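Beta-L-arabinobiosidase (Bacteroides thetaiotaomicron, PDB 5MQR) probably hydrolyses glycosidic bonds during plant pectin breakdown, acting as a beta-L-arabinobiosidase, with exo-alpha-sialidase activity a less certain assignment. Local coordinates at residues 202-207 against 218-223; 709-714 against 947-952; 460-465 against 566-571. One frame throughout, in Å; residues are numbered along the deposited sequence.

Contact 1. Residues 202-207 against 218-223; sequences YFIYYN and PYFKKS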
loop_
_atom_site.group_PDB
_atom_site.type_symbol
_atom_site.label_atom_id
_atom_site.label_comp_id
_atom_site.label_asym_id
_atom_site.label_seq_id
_atom_site.Cartn_x
_atom_site.Cartn_y
_atom_site.Cartn_z
ATOM N N TYR A 202 -25.467 -33.480 24.531
ATOM C CA TYR A 202 -25.143 -33.741 25.917
ATOM C C TYR A 202 -24.910 -32.436 26.684
ATOM O O TYR A 202 -24.582 -31.400 26.103
ATOM C CB TYR A 202 -23.886 -34.599 26.039
ATOM C CG TYR A 202 -23.929 -35.928 25.329
ATOM C CD1 TYR A 202 -23.556 -36.039 23.982
ATOM C CD2 TYR A 202 -24.284 -37.089 26.005
ATOM C CE1 TYR A 202 -23.579 -37.266 23.326
ATOM C CE2 TYR A 202 -24.305 -38.311 25.358
ATOM C CZ TYR A 202 -23.951 -38.392 24.022
ATOM O OH TYR A 202 -23.970 -39.605 23.395
ATOM N N PHE A 203 -25.070 -32.521 27.998
ATOM C CA PHE A 203 -24.628 -31.482 28.891
ATOM C C PHE A 203 -23.138 -31.627 29.181
ATOM O O PHE A 203 -22.643 -32.714 29.489
ATOM C CB PHE A 203 -25.389 -31.529 30.208
ATOM C CG PHE A 203 -26.686 -30.803 30.173
ATOM C CD1 PHE A 203 -26.740 -29.454 30.480
ATOM C CD2 PHE A 203 -27.849 -31.465 29.829
ATOM C CE1 PHE A 203 -27.925 -28.771 30.458
ATOM C CE2 PHE A 203 -29.052 -30.793 29.799
ATOM C CZ PHE A 203 -29.091 -29.441 30.116
ATOM N N ILE A 204 -22.446 -30.504 29.090
ATOM C CA ILE A 204 -21.052 -30.398 29.476
ATOM C C ILE A 204 -20.883 -29.660 30.834
ATOM O O ILE A 204 -19.869 -29.845 31.519
ATOM C CB ILE A 204 -20.236 -29.735 28.341
ATOM C CG1 ILE A 204 -18.729 -29.914 28.570
ATOM C CG2 ILE A 204 -20.562 -28.257 28.202
ATOM C CD1 ILE A 204 -17.851 -29.537 27.382
ATOM N N TYR A 205 -21.860 -28.832 31.218
ATOM C CA TYR A 205 -21.822 -28.111 32.487
ATOM C C TYR A 205 -23.241 -27.964 33.045
ATOM O O TYR A 205 -24.176 -27.655 32.301
ATOM C CB TYR A 205 -21.187 -26.733 32.278
ATOM C CG TYR A 205 -21.194 -25.857 33.509
ATOM C CD1 TYR A 205 -20.147 -25.912 34.440
ATOM C CD2 TYR A 205 -22.261 -24.977 33.756
ATOM C CE1 TYR A 205 -20.148 -25.101 35.574
ATOM C CE2 TYR A 205 -22.284 -24.162 34.891
ATOM C CZ TYR A 205 -21.226 -24.216 35.805
ATOM O OH TYR A 205 -21.261 -23.403 36.937
ATOM N N TYR A 206 -23.382 -28.197 34.348
ATOM C CA TYR A 206 -24.640 -27.961 35.048
ATOM C C TYR A 206 -24.490 -26.775 35.976
ATOM O O TYR A 206 -23.513 -26.689 36.740
ATOM C CB TYR A 206 -25.045 -29.156 35.887
ATOM C CG TYR A 206 -25.305 -30.410 35.094
ATOM C CD1 TYR A 206 -26.470 -30.550 34.333
ATOM C CD2 TYR A 206 -24.393 -31.456 35.101
ATOM C CE1 TYR A 206 -26.723 -31.709 33.608
ATOM C CE2 TYR A 206 -24.640 -32.623 34.386
ATOM C CZ TYR A 206 -25.796 -32.744 33.640
ATOM O OH TYR A 206 -26.014 -33.895 32.933
ATOM N N ASN A 207 -25.465 -25.869 35.915
ATOM C CA ASN A 207 -25.597 -24.834 36.924
ATOM C C ASN A 207 -26.071 -25.490 38.215
ATOM O O ASN A 207 -26.666 -26.569 38.188
ATOM C CB ASN A 207 -26.561 -23.734 36.469
ATOM C CG ASN A 207 -25.947 -22.802 35.436
ATOM O OD1 ASN A 207 -26.247 -22.893 34.252
ATOM N ND2 ASN A 207 -25.104 -21.899 35.881
ATOM N N PRO A 218 -28.334 -36.436 28.339
ATOM C CA PRO A 218 -27.340 -37.022 29.245
ATOM C C PRO A 218 -26.057 -36.209 29.369
ATOM O O PRO A 218 -25.770 -35.312 28.559
ATOM C CB PRO A 218 -27.087 -38.428 28.666
ATOM C CG PRO A 218 -27.593 -38.388 27.257
ATOM C CD PRO A 218 -28.615 -37.292 27.166
ATOM N N TYR A 219 -25.315 -36.504 30.424
ATOM C CA TYR A 219 -24.009 -35.905 30.650
ATOM C C TYR A 219 -23.012 -36.429 29.613
ATOM O O TYR A 219 -23.069 -37.590 29.213
ATOM C CB TYR A 219 -23.557 -36.236 32.061
ATOM C CG TYR A 219 -22.299 -35.559 32.530
ATOM C CD1 TYR A 219 -22.181 -34.181 32.523
ATOM C CD2 TYR A 219 -21.253 -36.311 33.040
ATOM C CE1 TYR A 219 -21.035 -33.568 32.981
ATOM C CE2 TYR A 219 -20.108 -35.716 33.507
ATOM C CZ TYR A 219 -19.997 -34.353 33.479
ATOM O OH TYR A 219 -18.834 -33.791 33.935
ATOM N N PHE A 220 -22.108 -35.567 29.176
ATOM C CA PHE A 220 -21.240 -35.894 28.047
ATOM C C PHE A 220 -20.392 -37.155 28.263
ATOM O O PHE A 220 -20.079 -37.842 27.309
ATOM C CB PHE A 220 -20.361 -34.699 27.640
ATOM C CG PHE A 220 -19.142 -34.492 28.510
ATOM C CD1 PHE A 220 -19.217 -33.735 29.674
ATOM C CD2 PHE A 220 -17.906 -35.026 28.140
ATOM C CE1 PHE A 220 -18.098 -33.533 30.468
ATOM C CE2 PHE A 220 -16.771 -34.818 28.920
ATOM C CZ PHE A 220 -16.868 -34.078 30.093
ATOM N N LYS A 221 -20.050 -37.462 29.512
ATOM C CA LYS A 221 -19.262 -38.639 29.804
ATOM C C LYS A 221 -20.017 -39.951 29.556
ATOM O O LYS A 221 -19.409 -41.005 29.605
ATOM C CB LYS A 221 -18.721 -38.600 31.240
ATOM C CG LYS A 221 -17.672 -37.510 31.503
ATOM C CD LYS A 221 -16.846 -37.843 32.756
ATOM C CE LYS A 221 -16.530 -36.645 33.650
ATOM N NZ LYS A 221 -15.197 -36.049 33.443
ATOM N N LYS A 222 -21.322 -39.901 29.298
ATOM C CA LYS A 222 -22.074 -41.125 29.039
ATOM C C LYS A 222 -21.966 -41.588 27.600
ATOM O O LYS A 222 -22.325 -42.730 27.309
ATOM C CB LYS A 222 -23.547 -40.960 29.405
ATOM C CG LYS A 222 -23.776 -40.587 30.864
ATOM C CD LYS A 222 -23.583 -41.763 31.808
ATOM C CE LYS A 222 -22.694 -41.376 32.987
ATOM N NZ LYS A 222 -22.961 -42.297 34.114
ATOM N N SER A 223 -21.498 -40.721 26.704
ATOM C CA SER A 223 -21.262 -41.124 25.320
ATOM C C SER A 223 -20.288 -42.284 25.262
ATOM O O SER A 223 -19.294 -42.297 25.974
ATOM C CB SER A 223 -20.682 -39.975 24.494
ATOM O OG SER A 223 -20.471 -40.352 23.147
HETATM O O HOH W 1 -22.381 -39.916 21.344
#
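Tyr202 has CG anti to its carbonyl carbon (chi1 -57°), and this lays its ring along the loop from Pro218 to Ser223. Phe220 takes the less common setting, with CG between its backbone N and carbonyl carbon (chi1 80°). Its ring therefore swings back toward Phe203 and Ile204. Tyr202 and Phe220 meet at their first side-chain carbons, CB to CB 3.9 Å. Further out, Tyr202 CD2 touches Pro218 CG at 3.8 Å. At the end of the ring, Tyr202 OH lies 3.5 Å from Ser223 CB. A single water bridges the two hydroxyls, 2.6 Å from Tyr202 OH and 2.7 Å from Ser223 OG. Ser223 OG also bonds to Asp225 N. Phe220 turns the edge of its ring to the carbonyl oxygen of Phe203, and its CD1 meets Ile204 CG1. The rings of Tyr206 and Tyr219 are nearly parallel, with planes at 27°, but offset so strongly that little of one ring lies over the other. Their touching atoms are Tyr206 CE2 and Tyr219 CD1, 3.5 Å apart.

Two backbone hydrogen bonds fix the register around Phe203. Phe203 N gives to Pro218 O at 2.9 Å, and Phe220 N gives to Phe203 O at the same length. This is a single bridge, Phe203 with Tyr219, on the outermost strand of a four-stranded sheet in the propeller region. The strand's other side pairs with strand 186-192, where Ile204 and Tyr205 both face Arg187 in a classic beta bulge. Helix 226-236 packs on Ile204 and Phe220 through Cys232.

The two main-chain bonds thus set the position of the loop on the strand, and aromatic packing fills in around them. The Tyr202 hydroxyl is reached through water, whereas the buried Tyr206 OH has no polar partner in the model.

Contact 2. Residues 709-714 against 947-952; sequences ACAIGH and WPFASA
His714 and Phe949 form an aromatic pair that is T-shaped (edge-to-face). The imidazole edge comes down on one face of the phenyl ring, with the planes at 82° and the centroids 4.5 Å apart. His714 NE2 stands over the middle of that face. The neighbouring carbon, His714 CD2, is 3.5 Å from Phe949 CD2. The phenyl ring gets there because Phe949 CG is anti to the backbone N (chi1 -172°), which carries the ring toward 709-714.

There is one polar link. His714 NE2 gives a weak hydrogen bond to Phe949 O at 3.0 Å, strongly bent at the proton (126°). The same nitrogen thus meets both the ring and the carbonyl of one residue, which probably limits how the imidazole can turn.

Sulfur and methyl contacts complete the set. Cys710 SG approaches the phenyl ring obliquely, 3.7 Å from Phe949 CE2, a sulfur-aromatic contact. Ala711 CB meets the ring at its edge, 3.8 Å from the same CE2 of Phe949. On the imidazole, His714 CE1 rests 3.9 Å from Ala952 CB.

All five touching residues are buried. Trp753 adds a second edge-to-face partner for His714, and the ring of His1018 meets Phe949. A bound buffer molecule lies about 8 Å from the side chain of Cys710. The contact joins the first turns of two helices, 712-719 and 948-964, whose N-caps are Ala711 and Trp947. Both belong to the MGH1-like hydrolase region, consistent with the helical barrel of six-hairpin glycosidases. Helix 726-737 packs behind 709-714, where Trp735 touches Ala709 and Ile712.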
loop_
_atom_site.group_PDB
_atom_site.type_symbol
_atom_site.label_atom_id
_atom_site.label_comp_id
_atom_site.label_asym_id
_atom_site.label_seq_id
_atom_site.Cartn_x
_atom_site.Cartn_y
_atom_site.Cartn_z
ATOM N N ALA A 709 31.024 21.559 -20.997
ATOM C CA ALA A 709 30.836 20.149 -21.372
ATOM C C ALA A 709 31.290 19.107 -20.364
ATOM O O ALA A 709 31.016 17.922 -20.529
ATOM C CB ALA A 709 31.546 19.872 -22.679
ATOM N N CYS A 710 32.034 19.546 -19.370
ATOM C CA CYS A 710 32.724 18.653 -18.441
ATOM C C CYS A 710 31.839 17.557 -17.853
ATOM O O CYS A 710 32.216 16.380 -17.893
ATOM C CB CYS A 710 33.344 19.487 -17.308
ATOM S SG CYS A 710 34.135 18.470 -16.064
ATOM N N ALA A 711 30.667 17.953 -17.346
ATOM C CA ALA A 711 29.751 17.050 -16.617
ATOM C C ALA A 711 28.479 16.610 -17.383
ATOM O O ALA A 711 27.499 16.170 -16.765
ATOM C CB ALA A 711 29.357 17.696 -15.286
ATOM N N ILE A 712 28.492 16.683 -18.712
ATOM C CA ILE A 712 27.314 16.282 -19.507
ATOM C C ILE A 712 26.850 14.863 -19.168
ATOM O O ILE A 712 25.649 14.613 -19.066
ATOM C CB ILE A 712 27.545 16.400 -21.031
ATOM C CG1 ILE A 712 27.791 17.872 -21.427
ATOM C CG2 ILE A 712 26.321 15.872 -21.769
ATOM C CD1 ILE A 712 28.253 18.064 -22.846
ATOM N N GLY A 713 27.800 13.936 -19.021
ATOM C CA GLY A 713 27.484 12.546 -18.659
ATOM C C GLY A 713 26.645 12.430 -17.381
ATOM O O GLY A 713 25.616 11.762 -17.377
ATOM N N HIS A 714 27.077 13.130 -16.323
ATOM C CA HIS A 714 26.308 13.276 -15.092
ATOM C C HIS A 714 24.948 13.932 -15.348
ATOM O O HIS A 714 23.946 13.468 -14.802
ATOM C CB HIS A 714 27.054 14.128 -14.047
ATOM C CG HIS A 714 28.252 13.466 -13.432
ATOM N ND1 HIS A 714 28.258 12.153 -13.011
ATOM C CD2 HIS A 714 29.467 13.966 -13.105
ATOM C CE1 HIS A 714 29.427 11.867 -12.466
ATOM N NE2 HIS A 714 30.185 12.948 -12.516
ATOM N N TRP A 947 35.298 15.705 -4.152
ATOM C CA TRP A 947 34.604 16.302 -5.306
ATOM C C TRP A 947 33.350 15.450 -5.587
ATOM O O TRP A 947 33.465 14.267 -5.916
ATOM C CB TRP A 947 35.504 16.296 -6.544
ATOM C CG TRP A 947 36.506 17.392 -6.575
ATOM C CD1 TRP A 947 37.747 17.395 -5.976
ATOM C CD2 TRP A 947 36.377 18.649 -7.232
ATOM N NE1 TRP A 947 38.376 18.581 -6.206
ATOM C CE2 TRP A 947 37.566 19.374 -6.981
ATOM C CE3 TRP A 947 35.368 19.247 -7.996
ATOM C CZ2 TRP A 947 37.776 20.668 -7.485
ATOM C CZ3 TRP A 947 35.571 20.522 -8.497
ATOM C CH2 TRP A 947 36.766 21.229 -8.233
ATOM N N PRO A 948 32.148 16.033 -5.456
ATOM C CA PRO A 948 30.961 15.244 -5.792
ATOM C C PRO A 948 30.985 14.626 -7.196
ATOM O O PRO A 948 30.492 13.512 -7.362
ATOM C CB PRO A 948 29.804 16.251 -5.620
ATOM C CG PRO A 948 30.303 17.191 -4.562
ATOM C CD PRO A 948 31.809 17.269 -4.734
ATOM N N PHE A 949 31.570 15.322 -8.183
ATOM C CA PHE A 949 31.774 14.743 -9.535
ATOM C C PHE A 949 32.370 13.351 -9.431
ATOM O O PHE A 949 31.874 12.398 -10.045
ATOM C CB PHE A 949 32.719 15.634 -10.344
ATOM C CG PHE A 949 32.855 15.259 -11.795
ATOM C CD1 PHE A 949 33.644 14.173 -12.184
ATOM C CD2 PHE A 949 32.270 16.055 -12.785
ATOM C CE1 PHE A 949 33.824 13.865 -13.529
ATOM C CE2 PHE A 949 32.439 15.744 -14.134
ATOM C CZ PHE A 949 33.223 14.654 -14.508
ATOM N N ALA A 950 33.417 13.258 -8.616
ATOM C CA ALA A 950 34.141 12.007 -8.377
ATOM C C ALA A 950 33.383 11.026 -7.497
ATOM O O ALA A 950 33.335 9.837 -7.805
ATOM C CB ALA A 950 35.498 12.300 -7.732
ATOM N N SER A 951 32.864 11.507 -6.364
ATOM C CA SER A 951 32.075 10.644 -5.485
ATOM C C SER A 951 30.942 9.948 -6.292
ATOM O O SER A 951 30.686 8.744 -6.153
ATOM C CB SER A 951 31.495 11.453 -4.316
ATOM O OG SER A 951 32.525 11.992 -3.530
ATOM N N ALA A 952 30.310 10.704 -7.175
ATOM C CA ALA A 952 29.242 10.165 -8.005
ATOM C C ALA A 952 29.729 9.087 -8.970
ATOM O O ALA A 952 29.049 8.044 -9.157
ATOM C CB ALA A 952 28.539 11.283 -8.764
#

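Contact 3. Residues 460-465 against 566-571; sequences KVERKI and RIVFRT
Strands 460-465 and 566-570 are antiparallel neighbours in the middle of a large mixed sheet in the sialidase-like, carbohydrate-binding-module region. Their axes come within 4.6 Å, at 171° between N-to-C directions. Val461 with Phe569 and Arg463 with Ile567 are the hydrogen-bonded pairs. Each contributes two bonds, the straightest being Phe569 N to Val461 O at 2.8 Å.

The side chains of Lys460, Glu462 and Arg566 share one face of the sheet and form a salt-bridge network. Glu462 OE1 uses its syn lone pair to take a nearly straight bond, 3.1 Å long, from Arg566 NH1. The oxygen lies in the guanidinium plane, at its edge. The arginine chain is bent at chi3 (-76°), which turns NH1 back to the carboxylate. Glu462 OE2 receives a weak bond from Lys460 NZ at 3.4 Å, and that lysine also pairs with Glu354. Val568 CG2 packs against the carboxylate carbon Glu462 CD at 3.7 Å. A leucine in place of Arg566 would probably leave Glu462 OE1 without its charged mate and the carboxylate freer to rotate.

On the other face, Val461 CG2 touches Phe569 CB at 3.8 Å. The end of Arg463, on this side, leads away from 566-571 to a salt bridge with Asp417. At the end of the pairing, Ile465 CD1 meets Ile567 CD1 at 3.9 Å.

Strand 600-610 lies against the face of Ile567 and Phe569, and Phe475 sets its ring edge-to-face with Phe569. The side chain of Arg566 is about 6 Å from the sodium ion held by Gln44, Glu494 and Asn495. At the other end Thr571 OG1 bonds to Asp452, a calcium ligand. Two sheets packed through apolar side chains in this way are characteristic of a beta-sandwich.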
loop_
_atom_site.group_PDB
_atom_site.type_symbol
_atom_site.label_atom_id
_atom_site.label_comp_id
_atom_site.label_asym_id
_atom_site.label_seq_id
_atom_site.Cartn_x
_atom_site.Cartn_y
_atom_site.Cartn_z
ATOM N N LYS A 460 -26.151 -2.317 -3.368
ATOM C CA LYS A 460 -25.186 -1.241 -3.459
ATOM C C LYS A 460 -23.792 -1.783 -3.719
ATOM O O LYS A 460 -23.352 -2.712 -3.026
ATOM C CB LYS A 460 -25.208 -0.415 -2.185
ATOM C CG LYS A 460 -24.446 0.870 -2.312
ATOM C CD LYS A 460 -24.048 1.399 -0.967
ATOM C CE LYS A 460 -22.804 0.705 -0.486
ATOM N NZ LYS A 460 -22.661 0.785 0.990
ATOM N N VAL A 461 -23.116 -1.192 -4.716
ATOM C CA VAL A 461 -21.705 -1.441 -5.015
ATOM C C VAL A 461 -20.943 -0.100 -4.980
ATOM O O VAL A 461 -21.511 0.928 -5.342
ATOM C CB VAL A 461 -21.517 -2.209 -6.346
ATOM C CG1 VAL A 461 -22.271 -3.532 -6.319
ATOM C CG2 VAL A 461 -21.984 -1.430 -7.545
ATOM N N GLU A 462 -19.698 -0.115 -4.484
ATOM C CA GLU A 462 -18.820 1.053 -4.427
ATOM C C GLU A 462 -17.484 0.654 -5.057
ATOM O O GLU A 462 -16.902 -0.369 -4.683
ATOM C CB GLU A 462 -18.493 1.551 -3.003
ATOM C CG GLU A 462 -19.611 1.659 -1.988
ATOM C CD GLU A 462 -19.363 2.657 -0.831
ATOM O OE1 GLU A 462 -18.231 3.114 -0.607
ATOM O OE2 GLU A 462 -20.359 3.035 -0.139
ATOM N N ARG A 463 -16.990 1.470 -5.984
ATOM C CA ARG A 463 -15.635 1.300 -6.531
ATOM C C ARG A 463 -14.729 2.372 -5.930
ATOM O O ARG A 463 -14.851 3.561 -6.252
ATOM C CB ARG A 463 -15.638 1.380 -8.067
ATOM C CG ARG A 463 -14.308 1.115 -8.732
ATOM C CD ARG A 463 -13.774 -0.263 -8.411
ATOM N NE ARG A 463 -12.731 -0.767 -9.311
ATOM C CZ ARG A 463 -11.415 -0.597 -9.159
ATOM N NH1 ARG A 463 -10.905 0.123 -8.162
ATOM N NH2 ARG A 463 -10.585 -1.164 -10.022
ATOM N N LYS A 464 -13.853 1.956 -5.025
ATOM C CA LYS A 464 -12.842 2.860 -4.505
ATOM C C LYS A 464 -11.705 3.048 -5.536
ATOM O O LYS A 464 -11.249 2.091 -6.147
ATOM C CB LYS A 464 -12.306 2.339 -3.182
ATOM C CG LYS A 464 -11.648 3.414 -2.357
ATOM C CD LYS A 464 -11.624 3.052 -0.874
ATOM C CE LYS A 464 -11.189 4.267 -0.103
ATOM N NZ LYS A 464 -11.006 3.940 1.323
ATOM N N ILE A 465 -11.298 4.290 -5.751
ATOM C CA ILE A 465 -10.248 4.637 -6.722
ATOM C C ILE A 465 -9.265 5.596 -6.058
ATOM O O ILE A 465 -9.572 6.132 -4.989
ATOM C CB ILE A 465 -10.839 5.295 -7.974
ATOM C CG1 ILE A 465 -11.659 6.522 -7.596
ATOM C CG2 ILE A 465 -11.676 4.289 -8.744
ATOM C CD1 ILE A 465 -11.904 7.452 -8.744
ATOM N N ARG A 566 -14.474 7.602 -4.533
ATOM C CA ARG A 566 -15.442 6.518 -4.685
ATOM C C ARG A 566 -16.563 6.857 -5.626
ATOM O O ARG A 566 -17.065 7.980 -5.604
ATOM C CB ARG A 566 -16.089 6.185 -3.358
ATOM C CG ARG A 566 -15.274 5.253 -2.522
ATOM C CD ARG A 566 -15.981 5.042 -1.215
ATOM N NE ARG A 566 -15.829 6.179 -0.324
ATOM C CZ ARG A 566 -16.566 6.402 0.763
ATOM N NH1 ARG A 566 -17.578 5.597 1.091
ATOM N NH2 ARG A 566 -16.285 7.448 1.519
ATOM N N ILE A 567 -16.960 5.853 -6.407
ATOM C CA ILE A 567 -18.196 5.875 -7.164
ATOM C C ILE A 567 -19.096 4.788 -6.571
ATOM O O ILE A 567 -18.661 3.659 -6.392
ATOM C CB ILE A 567 -17.969 5.661 -8.686
ATOM C CG1 ILE A 567 -16.968 6.684 -9.236
ATOM C CG2 ILE A 567 -19.262 5.837 -9.465
ATOM C CD1 ILE A 567 -15.574 6.134 -9.293
ATOM N N VAL A 568 -20.343 5.162 -6.266
ATOM C CA VAL A 568 -21.320 4.337 -5.555
ATOM C C VAL A 568 -22.535 4.165 -6.461
ATOM O O VAL A 568 -23.028 5.142 -7.043
ATOM C CB VAL A 568 -21.765 5.006 -4.224
ATOM C CG1 VAL A 568 -22.911 4.244 -3.553
ATOM C CG2 VAL A 568 -20.592 5.124 -3.258
ATOM N N PHE A 569 -23.010 2.928 -6.578
ATOM C CA PHE A 569 -24.212 2.610 -7.344
ATOM C C PHE A 569 -25.163 1.967 -6.330
ATOM O O PHE A 569 -24.824 0.922 -5.731
ATOM C CB PHE A 569 -23.906 1.658 -8.513
ATOM C CG PHE A 569 -22.859 2.164 -9.490
ATOM C CD1 PHE A 569 -21.520 2.129 -9.175
ATOM C CD2 PHE A 569 -23.221 2.604 -10.749
ATOM C CE1 PHE A 569 -20.556 2.573 -10.069
ATOM C CE2 PHE A 569 -22.271 3.040 -11.660
ATOM C CZ PHE A 569 -20.934 3.018 -11.330
ATOM N N ARG A 570 -26.333 2.588 -6.118
ATOM C CA ARG A 570 -27.262 2.176 -5.061
ATOM C C ARG A 570 -28.700 2.154 -5.586
ATOM O O ARG A 570 -29.152 3.146 -6.170
ATOM C CB ARG A 570 -27.162 3.173 -3.902
ATOM C CG ARG A 570 -27.998 2.825 -2.690
ATOM C CD ARG A 570 -27.990 3.917 -1.630
ATOM N NE ARG A 570 -27.962 5.251 -2.213
ATOM C CZ ARG A 570 -26.925 6.084 -2.202
ATOM N NH1 ARG A 570 -25.791 5.767 -1.599
ATOM N NH2 ARG A 570 -27.029 7.265 -2.815
ATOM N N THR A 571 -29.437 1.070 -5.342
ATOM C CA THR A 571 -30.794 0.940 -5.922
ATOM C C THR A 571 -31.878 1.554 -5.023
ATOM O O THR A 571 -32.967 1.024 -4.914
ATOM C CB THR A 571 -31.151 -0.533 -6.233
ATOM O OG1 THR A 571 -31.287 -1.259 -5.013
ATOM C CG2 THR A 571 -30.067 -1.178 -7.109
#

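From the N terminus, contact 1 comes first. It closes a short loop of ten residues after the outer strand 202-206 and ties the propeller sheet to the approach of helix 226-236. Contact 3 follows. Its hundred intervening residues, mostly strand, lead back to the sandwich sheet. Contact 2 comes last and spans 232 residues rich in helix within the hydrolase region. The three loops lie in series, so none nests in or crosses another. Each contact lies within its own family region. In space, centres of contacts 1 and 2 are about 84 Å apart, and the centre of contact 3 is about 51 Å from that of contact 1 and 53 Å from that of contact 2.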